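Local coordinates for protein alpha-L-rhamnosidase (Klebsiella oxytoca, PDB 4XHC) that probably hydrolyses terminal alpha-L-rhamnose residues from rhamnosides, as a two-domain glycoside hydrolase of family GH78, at residues Arg244-Asp249 against Thr299-Tyr304; Asp281-Ala286 against Asp303-Phe308. All coordinates share one frame; numbering follows the deposited sequence.

Interaction 1: Arg244-Asp249 against Thr299-Tyr304; sequences RLWLGD and TFLFDY. With RAM (alpha-L-rhamnopyranose), chain C.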
ATOM      1  N   ARG A 244      19.066  12.649   3.638  1.00 51.47           N
ATOM      2  CA  ARG A 244      20.260  12.202   4.322  1.00 52.21           C
ATOM      3  C   ARG A 244      21.325  13.277   4.412  1.00 52.05           C
ATOM      4  O   ARG A 244      21.470  14.111   3.516  1.00 52.01           O
ATOM      5  CB  ARG A 244      20.816  11.001   3.561  1.00 54.48           C
ATOM      6  CG  ARG A 244      21.834  10.208   4.338  1.00 56.41           C
ATOM      7  CD  ARG A 244      21.824   8.738   3.958  1.00 57.37           C
ATOM      8  NE  ARG A 244      22.630   8.432   2.778  1.00 56.73           N
ATOM      9  CZ  ARG A 244      22.176   7.871   1.661  1.00 59.25           C
ATOM     10  NH1 ARG A 244      20.889   7.545   1.517  1.00 62.88           N
ATOM     11  NH2 ARG A 244      23.019   7.636   0.671  1.00 58.26           N
ATOM     12  N   LEU A 245      22.094  13.223   5.493  1.00 53.28           N
ATOM     13  CA  LEU A 245      23.195  14.156   5.738  1.00 52.76           C
ATOM     14  C   LEU A 245      24.455  13.789   4.952  1.00 50.92           C
ATOM     15  O   LEU A 245      25.051  12.747   5.204  1.00 50.91           O
ATOM     16  CB  LEU A 245      23.516  14.154   7.236  1.00 56.12           C
ATOM     17  CG  LEU A 245      24.671  15.014   7.749  1.00 58.63           C
ATOM     18  CD1 LEU A 245      24.424  16.494   7.485  1.00 58.80           C
ATOM     19  CD2 LEU A 245      24.880  14.762   9.237  1.00 60.51           C
ATOM     20  N   TRP A 246      24.854  14.645   4.009  1.00 50.24           N
ATOM     21  CA  TRP A 246      26.126  14.500   3.265  1.00 49.67           C
ATOM     22  C   TRP A 246      27.051  15.677   3.575  1.00 49.71           C
ATOM     23  O   TRP A 246      26.594  16.801   3.784  1.00 50.10           O
ATOM     24  CB  TRP A 246      25.893  14.475   1.749  1.00 48.34           C
ATOM     25  CG  TRP A 246      25.250  13.239   1.181  1.00 48.02           C
ATOM     26  CD1 TRP A 246      23.928  12.914   1.220  1.00 49.59           C
ATOM     27  CD2 TRP A 246      25.889  12.205   0.429  1.00 46.93           C
ATOM     28  NE1 TRP A 246      23.709  11.728   0.561  1.00 48.85           N
ATOM     29  CE2 TRP A 246      24.896  11.274   0.063  1.00 47.40           C
ATOM     30  CE3 TRP A 246      27.205  11.966   0.035  1.00 47.40           C
ATOM     31  CZ2 TRP A 246      25.177  10.121  -0.677  1.00 47.23           C
ATOM     32  CZ3 TRP A 246      27.486  10.811  -0.698  1.00 47.37           C
ATOM     33  CH2 TRP A 246      26.476   9.910  -1.046  1.00 47.23           C
ATOM     34  N   LEU A 247      28.356  15.442   3.556  1.00 49.68           N
ATOM     35  CA  LEU A 247      29.300  16.464   4.016  1.00 49.74           C
ATOM     36  C   LEU A 247      29.445  17.646   3.050  1.00 47.26           C
ATOM     37  O   LEU A 247      29.525  18.785   3.480  1.00 46.88           O
ATOM     38  CB  LEU A 247      30.669  15.855   4.322  1.00 51.28           C
ATOM     39  CG  LEU A 247      31.143  16.185   5.741  1.00 53.04           C
ATOM     40  CD1 LEU A 247      32.204  15.200   6.210  1.00 54.24           C
ATOM     41  CD2 LEU A 247      31.638  17.620   5.834  1.00 52.72           C
ATOM     42  N   GLY A 248      29.474  17.383   1.752  1.00 45.97           N
ATOM     43  CA  GLY A 248      29.575  18.457   0.767  1.00 45.97           C
ATOM     44  C   GLY A 248      28.376  19.378   0.852  1.00 46.76           C
ATOM     45  O   GLY A 248      28.515  20.610   0.789  1.00 46.01           O
ATOM     46  N   ASP A 249      27.195  18.769   1.000  1.00 47.47           N
ATOM     47  CA  ASP A 249      25.937  19.505   1.093  1.00 48.45           C
ATOM     48  C   ASP A 249      25.896  20.330   2.383  1.00 50.23           C
ATOM     49  O   ASP A 249      25.597  21.524   2.363  1.00 50.00           O
ATOM     50  CB  ASP A 249      24.745  18.542   1.020  1.00 48.65           C
ATOM     51  CG  ASP A 249      24.691  17.772  -0.296  1.00 48.81           C
ATOM     52  OD1 ASP A 249      25.627  16.995  -0.568  1.00 47.86           O
ATOM     53  OD2 ASP A 249      23.709  17.935  -1.060  1.00 49.76           O
ATOM     54  N   THR A 299      30.887   4.775   2.201  1.00 49.63           N
ATOM     55  CA  THR A 299      31.244   5.520   0.993  1.00 50.28           C
ATOM     56  C   THR A 299      32.197   6.616   1.411  1.00 49.48           C
ATOM     57  O   THR A 299      31.879   7.399   2.304  1.00 51.06           O
ATOM     58  CB  THR A 299      29.998   6.166   0.355  1.00 49.95           C
ATOM     59  OG1 THR A 299      29.106   5.140  -0.080  1.00 50.69           O
ATOM     60  CG2 THR A 299      30.366   7.045  -0.834  1.00 48.82           C
ATOM     61  N   PHE A 300      33.367   6.670   0.787  1.00 49.23           N
ATOM     62  CA  PHE A 300      34.408   7.604   1.212  1.00 47.93           C
ATOM     63  C   PHE A 300      34.890   8.419   0.035  1.00 46.37           C
ATOM     64  O   PHE A 300      35.297   7.859  -0.964  1.00 45.19           O
ATOM     65  CB  PHE A 300      35.550   6.841   1.878  1.00 48.20           C
ATOM     66  CG  PHE A 300      35.113   6.092   3.100  1.00 49.47           C
ATOM     67  CD1 PHE A 300      35.006   6.746   4.327  1.00 49.29           C
ATOM     68  CD2 PHE A 300      34.759   4.749   3.020  1.00 49.71           C
ATOM     69  CE1 PHE A 300      34.578   6.066   5.455  1.00 50.15           C
ATOM     70  CE2 PHE A 300      34.336   4.065   4.148  1.00 51.08           C
ATOM     71  CZ  PHE A 300      34.238   4.723   5.365  1.00 51.01           C
ATOM     72  N   LEU A 301      34.836   9.743   0.185  1.00 46.30           N
ATOM     73  CA  LEU A 301      35.212  10.684  -0.860  1.00 45.85           C
ATOM     74  C   LEU A 301      36.331  11.637  -0.405  1.00 46.51           C
ATOM     75  O   LEU A 301      36.264  12.255   0.652  1.00 49.45           O
ATOM     76  CB  LEU A 301      33.986  11.477  -1.305  1.00 44.82           C
ATOM     77  CG  LEU A 301      32.929  10.689  -2.100  1.00 45.04           C
ATOM     78  CD1 LEU A 301      31.613  11.443  -2.145  1.00 44.03           C
ATOM     79  CD2 LEU A 301      33.396  10.373  -3.518  1.00 46.30           C
ATOM     80  N   PHE A 302      37.368  11.742  -1.222  1.00 47.44           N
ATOM     81  CA  PHE A 302      38.522  12.590  -0.941  1.00 46.47           C
ATOM     82  C   PHE A 302      38.105  14.006  -0.555  1.00 46.41           C
ATOM     83  O   PHE A 302      38.575  14.534   0.453  1.00 47.37           O
ATOM     84  CB  PHE A 302      39.414  12.608  -2.175  1.00 45.91           C
ATOM     85  CG  PHE A 302      40.699  13.387  -2.021  1.00 47.40           C
ATOM     86  CD1 PHE A 302      41.825  12.806  -1.443  1.00 47.73           C
ATOM     87  CD2 PHE A 302      40.804  14.675  -2.532  1.00 46.92           C
ATOM     88  CE1 PHE A 302      43.018  13.503  -1.350  1.00 48.53           C
ATOM     89  CE2 PHE A 302      41.987  15.380  -2.429  1.00 47.94           C
ATOM     90  CZ  PHE A 302      43.097  14.793  -1.839  1.00 49.13           C
ATOM     91  N   ASP A 303      37.210  14.606  -1.341  1.00 45.80           N
ATOM     92  CA  ASP A 303      36.838  16.011  -1.139  1.00 46.38           C
ATOM     93  C   ASP A 303      35.926  16.217   0.063  1.00 46.38           C
ATOM     94  O   ASP A 303      36.156  17.121   0.870  1.00 46.28           O
ATOM     95  CB  ASP A 303      36.254  16.676  -2.414  1.00 46.91           C
ATOM     96  CG  ASP A 303      35.060  15.928  -3.019  1.00 48.15           C
ATOM     97  OD1 ASP A 303      34.911  14.700  -2.814  1.00 48.93           O
ATOM     98  OD2 ASP A 303      34.291  16.575  -3.769  1.00 48.42           O
ATOM     99  N   TYR A 304      34.913  15.367   0.196  1.00 46.19           N
ATOM    100  CA  TYR A 304      33.984  15.449   1.323  1.00 45.59           C
ATOM    101  C   TYR A 304      34.674  15.241   2.672  1.00 47.46           C
ATOM    102  O   TYR A 304      34.316  15.885   3.660  1.00 50.19           O
ATOM    103  CB  TYR A 304      32.840  14.443   1.148  1.00 45.27           C
ATOM    104  CG  TYR A 304      31.753  14.892   0.196  1.00 43.72           C
ATOM    105  CD1 TYR A 304      32.020  15.805  -0.820  1.00 42.69           C
ATOM    106  CD2 TYR A 304      30.468  14.382   0.292  1.00 42.84           C
ATOM    107  CE1 TYR A 304      31.034  16.217  -1.684  1.00 42.67           C
ATOM    108  CE2 TYR A 304      29.483  14.784  -0.586  1.00 42.21           C
ATOM    109  CZ  TYR A 304      29.777  15.699  -1.569  1.00 41.70           C
ATOM    110  OH  TYR A 304      28.813  16.124  -2.447  1.00 42.64           O
TER
HETATM  111  C1  RAM C 900      24.193  12.511  -4.579  1.00 42.92           C
HETATM  112  C2  RAM C 900      23.448  13.735  -4.083  1.00 43.00           C
HETATM  113  C3  RAM C 900      24.188  14.381  -2.927  1.00 44.08           C
HETATM  114  C4  RAM C 900      25.677  14.393  -3.228  1.00 44.03           C
HETATM  115  C5  RAM C 900      26.184  12.960  -3.232  1.00 45.45           C
HETATM  116  C6  RAM C 900      27.332  12.736  -4.183  1.00 47.24           C
HETATM  117  O1  RAM C 900      23.272  11.526  -4.839  1.00 43.00           O
HETATM  118  O2  RAM C 900      23.405  14.646  -5.169  1.00 43.68           O
HETATM  119  O3  RAM C 900      23.727  15.717  -2.713  1.00 46.08           O
HETATM  120  O4  RAM C 900      26.376  15.125  -2.240  1.00 43.03           O
HETATM  121  O5  RAM C 900      25.122  12.054  -3.601  1.00 45.97           O

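Interaction 2: Asp281-Ala286 against Asp303-Phe308; sequences DGMVSA and DYSLFF. With RAM (alpha-L-rhamnopyranose), chain C.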
ATOM      1  N   ASP A 281      40.687   3.714  10.317  1.00 67.15           N
ATOM      2  CA  ASP A 281      41.876   4.561  10.158  1.00 66.80           C
ATOM      3  C   ASP A 281      41.605   6.053  10.405  1.00 64.60           C
ATOM      4  O   ASP A 281      42.503   6.873  10.235  1.00 64.24           O
ATOM      5  CB  ASP A 281      42.507   4.359   8.771  1.00 66.49           C
ATOM      6  CG  ASP A 281      41.687   4.975   7.643  1.00 65.41           C
ATOM      7  OD1 ASP A 281      40.505   5.332   7.853  1.00 64.34           O
ATOM      8  OD2 ASP A 281      42.231   5.107   6.531  1.00 65.02           O
ATOM      9  N   GLY A 282      40.374   6.403  10.778  1.00 63.26           N
ATOM     10  CA  GLY A 282      40.025   7.775  11.152  1.00 61.38           C
ATOM     11  C   GLY A 282      39.338   8.624  10.088  1.00 58.57           C
ATOM     12  O   GLY A 282      38.925   9.737  10.385  1.00 57.88           O
ATOM     13  N   MET A 283      39.210   8.125   8.858  1.00 57.25           N
ATOM     14  CA  MET A 283      38.539   8.896   7.794  1.00 58.15           C
ATOM     15  C   MET A 283      37.020   8.990   7.979  1.00 55.31           C
ATOM     16  O   MET A 283      36.348   7.989   8.221  1.00 55.39           O
ATOM     17  CB  MET A 283      38.827   8.312   6.399  1.00 60.19           C
ATOM     18  CG  MET A 283      38.476   9.265   5.258  1.00 59.12           C
ATOM     19  SD  MET A 283      38.875   8.557   3.658  1.00 63.10           S
ATOM     20  CE  MET A 283      38.236   9.785   2.511  1.00 59.91           C
ATOM     21  N   VAL A 284      36.492  10.197   7.831  1.00 52.72           N
ATOM     22  CA  VAL A 284      35.061  10.421   7.944  1.00 53.44           C
ATOM     23  C   VAL A 284      34.355   9.980   6.663  1.00 52.29           C
ATOM     24  O   VAL A 284      34.929  10.034   5.575  1.00 53.70           O
ATOM     25  CB  VAL A 284      34.711  11.899   8.248  1.00 52.88           C
ATOM     26  CG1 VAL A 284      35.395  12.370   9.517  1.00 52.98           C
ATOM     27  CG2 VAL A 284      35.065  12.801   7.077  1.00 52.55           C
ATOM     28  N   SER A 285      33.119   9.515   6.812  1.00 51.55           N
ATOM     29  CA  SER A 285      32.323   9.069   5.684  1.00 51.18           C
ATOM     30  C   SER A 285      31.779  10.243   4.891  1.00 48.99           C
ATOM     31  O   SER A 285      31.781  11.383   5.356  1.00 50.41           O
ATOM     32  CB  SER A 285      31.181   8.181   6.172  1.00 52.51           C
ATOM     33  OG  SER A 285      31.714   7.084   6.891  1.00 55.69           O
ATOM     34  N   ALA A 286      31.317   9.951   3.685  1.00 47.03           N
ATOM     35  CA  ALA A 286      30.735  10.968   2.831  1.00 46.56           C
ATOM     36  C   ALA A 286      29.357  11.374   3.347  1.00 46.51           C
ATOM     37  O   ALA A 286      28.952  12.532   3.190  1.00 44.23           O
ATOM     38  CB  ALA A 286      30.636  10.465   1.403  1.00 46.48           C
ATOM     39  N   ASP A 303      37.210  14.606  -1.341  1.00 45.80           N
ATOM     40  CA  ASP A 303      36.838  16.011  -1.139  1.00 46.38           C
ATOM     41  C   ASP A 303      35.926  16.217   0.063  1.00 46.38           C
ATOM     42  O   ASP A 303      36.156  17.121   0.870  1.00 46.28           O
ATOM     43  CB  ASP A 303      36.254  16.676  -2.414  1.00 46.91           C
ATOM     44  CG  ASP A 303      35.060  15.928  -3.019  1.00 48.15           C
ATOM     45  OD1 ASP A 303      34.911  14.700  -2.814  1.00 48.93           O
ATOM     46  OD2 ASP A 303      34.291  16.575  -3.769  1.00 48.42           O
ATOM     47  N   TYR A 304      34.913  15.367   0.196  1.00 46.19           N
ATOM     48  CA  TYR A 304      33.984  15.449   1.323  1.00 45.59           C
ATOM     49  C   TYR A 304      34.674  15.241   2.672  1.00 47.46           C
ATOM     50  O   TYR A 304      34.316  15.885   3.660  1.00 50.19           O
ATOM     51  CB  TYR A 304      32.840  14.443   1.148  1.00 45.27           C
ATOM     52  CG  TYR A 304      31.753  14.892   0.196  1.00 43.72           C
ATOM     53  CD1 TYR A 304      32.020  15.805  -0.820  1.00 42.69           C
ATOM     54  CD2 TYR A 304      30.468  14.382   0.292  1.00 42.84           C
ATOM     55  CE1 TYR A 304      31.034  16.217  -1.684  1.00 42.67           C
ATOM     56  CE2 TYR A 304      29.483  14.784  -0.586  1.00 42.21           C
ATOM     57  CZ  TYR A 304      29.777  15.699  -1.569  1.00 41.70           C
ATOM     58  OH  TYR A 304      28.813  16.124  -2.447  1.00 42.64           O
ATOM     59  N   SER A 305      35.665  14.357   2.712  1.00 47.19           N
ATOM     60  CA  SER A 305      36.471  14.181   3.920  1.00 49.09           C
ATOM     61  C   SER A 305      37.194  15.476   4.292  1.00 47.86           C
ATOM     62  O   SER A 305      37.093  15.946   5.415  1.00 46.51           O
ATOM     63  CB  SER A 305      37.483  13.040   3.748  1.00 49.89           C
ATOM     64  OG  SER A 305      38.552  13.178   4.664  1.00 50.26           O
ATOM     65  N   LEU A 306      37.903  16.052   3.329  1.00 47.48           N
ATOM     66  CA  LEU A 306      38.607  17.313   3.551  1.00 47.60           C
ATOM     67  C   LEU A 306      37.679  18.466   3.930  1.00 47.07           C
ATOM     68  O   LEU A 306      38.103  19.389   4.616  1.00 48.45           O
ATOM     69  CB  LEU A 306      39.405  17.708   2.314  1.00 47.56           C
ATOM     70  CG  LEU A 306      40.684  16.910   2.098  1.00 50.02           C
ATOM     71  CD1 LEU A 306      41.124  16.979   0.644  1.00 50.43           C
ATOM     72  CD2 LEU A 306      41.789  17.398   3.028  1.00 51.77           C
ATOM     73  N   PHE A 307      36.425  18.420   3.483  1.00 46.13           N
ATOM     74  CA  PHE A 307      35.479  19.487   3.782  1.00 46.40           C
ATOM     75  C   PHE A 307      35.099  19.531   5.255  1.00 46.59           C
ATOM     76  O   PHE A 307      34.618  20.558   5.728  1.00 47.29           O
ATOM     77  CB  PHE A 307      34.206  19.390   2.929  1.00 46.65           C
ATOM     78  CG  PHE A 307      34.398  19.731   1.468  1.00 45.99           C
ATOM     79  CD1 PHE A 307      35.306  20.692   1.057  1.00 46.75           C
ATOM     80  CD2 PHE A 307      33.616  19.111   0.505  1.00 46.79           C
ATOM     81  CE1 PHE A 307      35.459  20.992  -0.287  1.00 47.85           C
ATOM     82  CE2 PHE A 307      33.755  19.414  -0.840  1.00 46.48           C
ATOM     83  CZ  PHE A 307      34.681  20.354  -1.238  1.00 46.67           C
ATOM     84  N   PHE A 308      35.329  18.445   5.980  1.00 46.20           N
ATOM     85  CA  PHE A 308      35.180  18.484   7.427  1.00 49.33           C
ATOM     86  C   PHE A 308      35.976  19.653   8.013  1.00 52.34           C
ATOM     87  O   PHE A 308      35.508  20.346   8.924  1.00 55.09           O
ATOM     88  CB  PHE A 308      35.642  17.172   8.061  1.00 50.18           C
ATOM     89  CG  PHE A 308      35.328  17.067   9.525  1.00 51.45           C
ATOM     90  CD1 PHE A 308      34.110  16.556   9.950  1.00 51.77           C
ATOM     91  CD2 PHE A 308      36.242  17.494  10.482  1.00 52.27           C
ATOM     92  CE1 PHE A 308      33.815  16.465  11.302  1.00 53.03           C
ATOM     93  CE2 PHE A 308      35.951  17.406  11.832  1.00 53.20           C
ATOM     94  CZ  PHE A 308      34.739  16.889  12.243  1.00 53.51           C
TER
HETATM   95  C1  RAM C 900      24.193  12.511  -4.579  1.00 42.92           C
HETATM   96  C2  RAM C 900      23.448  13.735  -4.083  1.00 43.00           C
HETATM   97  C3  RAM C 900      24.188  14.381  -2.927  1.00 44.08           C
HETATM   98  C4  RAM C 900      25.677  14.393  -3.228  1.00 44.03           C
HETATM   99  C5  RAM C 900      26.184  12.960  -3.232  1.00 45.45           C
HETATM  100  C6  RAM C 900      27.332  12.736  -4.183  1.00 47.24           C
HETATM  101  O1  RAM C 900      23.272  11.526  -4.839  1.00 43.00           O
HETATM  102  O2  RAM C 900      23.405  14.646  -5.169  1.00 43.68           O
HETATM  103  O3  RAM C 900      23.727  15.717  -2.713  1.00 46.08           O
HETATM  104  O4  RAM C 900      26.376  15.125  -2.240  1.00 43.03           O
HETATM  105  O5  RAM C 900      25.122  12.054  -3.601  1.00 45.97           O

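Interaction 1: Arg244-Asp249 against Thr299-Tyr304
Tyr304 lies flat against the backbone of Gly248 where two helices of the (alpha/alpha)6 barrel begin, at the rhamnose pocket of this GH78 enzyme. The packing is a CH-pi contact: Gly248 CA stands 3.7 Å from the centroid of the Tyr304 ring, 15° off its normal, with Gly248 N over the ring centre on the same face. Leu301 CD1 covers the opposite face toward the rim, so the phenol is held between the first turn of helix 247-259 and the residue at the N-cap position of its own helix. Apolar contacts flank this sandwich. Trp246, at the N-cap position of helix 247-259, brings CE3 to 3.7 Å from Tyr304 CE2, and Leu247 CB packs on Tyr304 CB. Rhamnose C5 lies over one face of the Trp246 indole, offset toward the rim, with Trp246 CZ2 3.5 Å from rhamnose O5.

The hydrogen bonds run to the sugar. Asp249 CG is anti to its carbonyl carbon (chi1 -61°), which places the carboxylate beside the sugar: its OD2 accepts from rhamnose O3 at 2.8 Å. Glu506 and His528 are among the ligand's further hydrogen-bonding partners. Rhamnose O4, in the plane of the Tyr304 ring, receives the phenol OH at 2.6 Å and donates to Asp249 OD1 at 2.6 Å.

Interaction 2: Asp281-Ala286 against Asp303-Phe308
Val284 drives its CG2 methyl against the backbone of Ser305, 3.7 Å from Ser305 CA, while its other methyl, CG1, reaches the Phe308 ring one helical turn on, 4.4 Å from Phe308 CD1. CG1 stands anti to the carbonyl carbon (chi1 -57°), and this rotation parts the two methyls between Ser305 and Phe308. Met283 comes in next to it along an extended chain, its CE meeting Ser305 CB at 3.6 Å. The serine hydroxyl looks to Gln335, whose side-chain oxygen also takes the Val284 N-H and whose amide nitrogen binds Gly282 O, so one glutamine ties loop and helix together. At the other end of the loop, Ala286 O lies at the edge of the Tyr304 ring, near its plane, 3.8 Å from Tyr304 CD2, while Ala286 CB stands off that plane, 4.1 Å from Tyr304 CD2. Before the valine the chain turns through an Asx turn, Asp281 OD1 accepting from Met283 N at 3.2 Å from above the carboxylate plane. The irregular 281-286 segment, leading from strand 277-279 to strand 287-289, thus lies along the start of helix 302-319, with helix 322-340 beside Met283 and Phe308 and Leu247 of helix 247-259 against Val284.

Overall arrangement
Both contacts are buried and share the first turn of helix 302-319, their centres about 7 Å apart. Interaction 1 is the deeper, nearer the centre of the chain, and looks into the sugar pocket; interaction 2 lies farther out, where Met283 is partly exposed. Their chemistry follows: aromatic and acidic groups converge on the ligand in the first, whereas small apolar groups and a methionine pack a loop on a helix in the second. Tyr304 joins them: interaction 1 packs a face on Gly248 and meets the sugar at the edge, while interaction 2 adds a backbone oxygen at another part of the edge. Ala286 also probably hydrogen-bonds through its N to Thr299 O and through its O to Leu247 N.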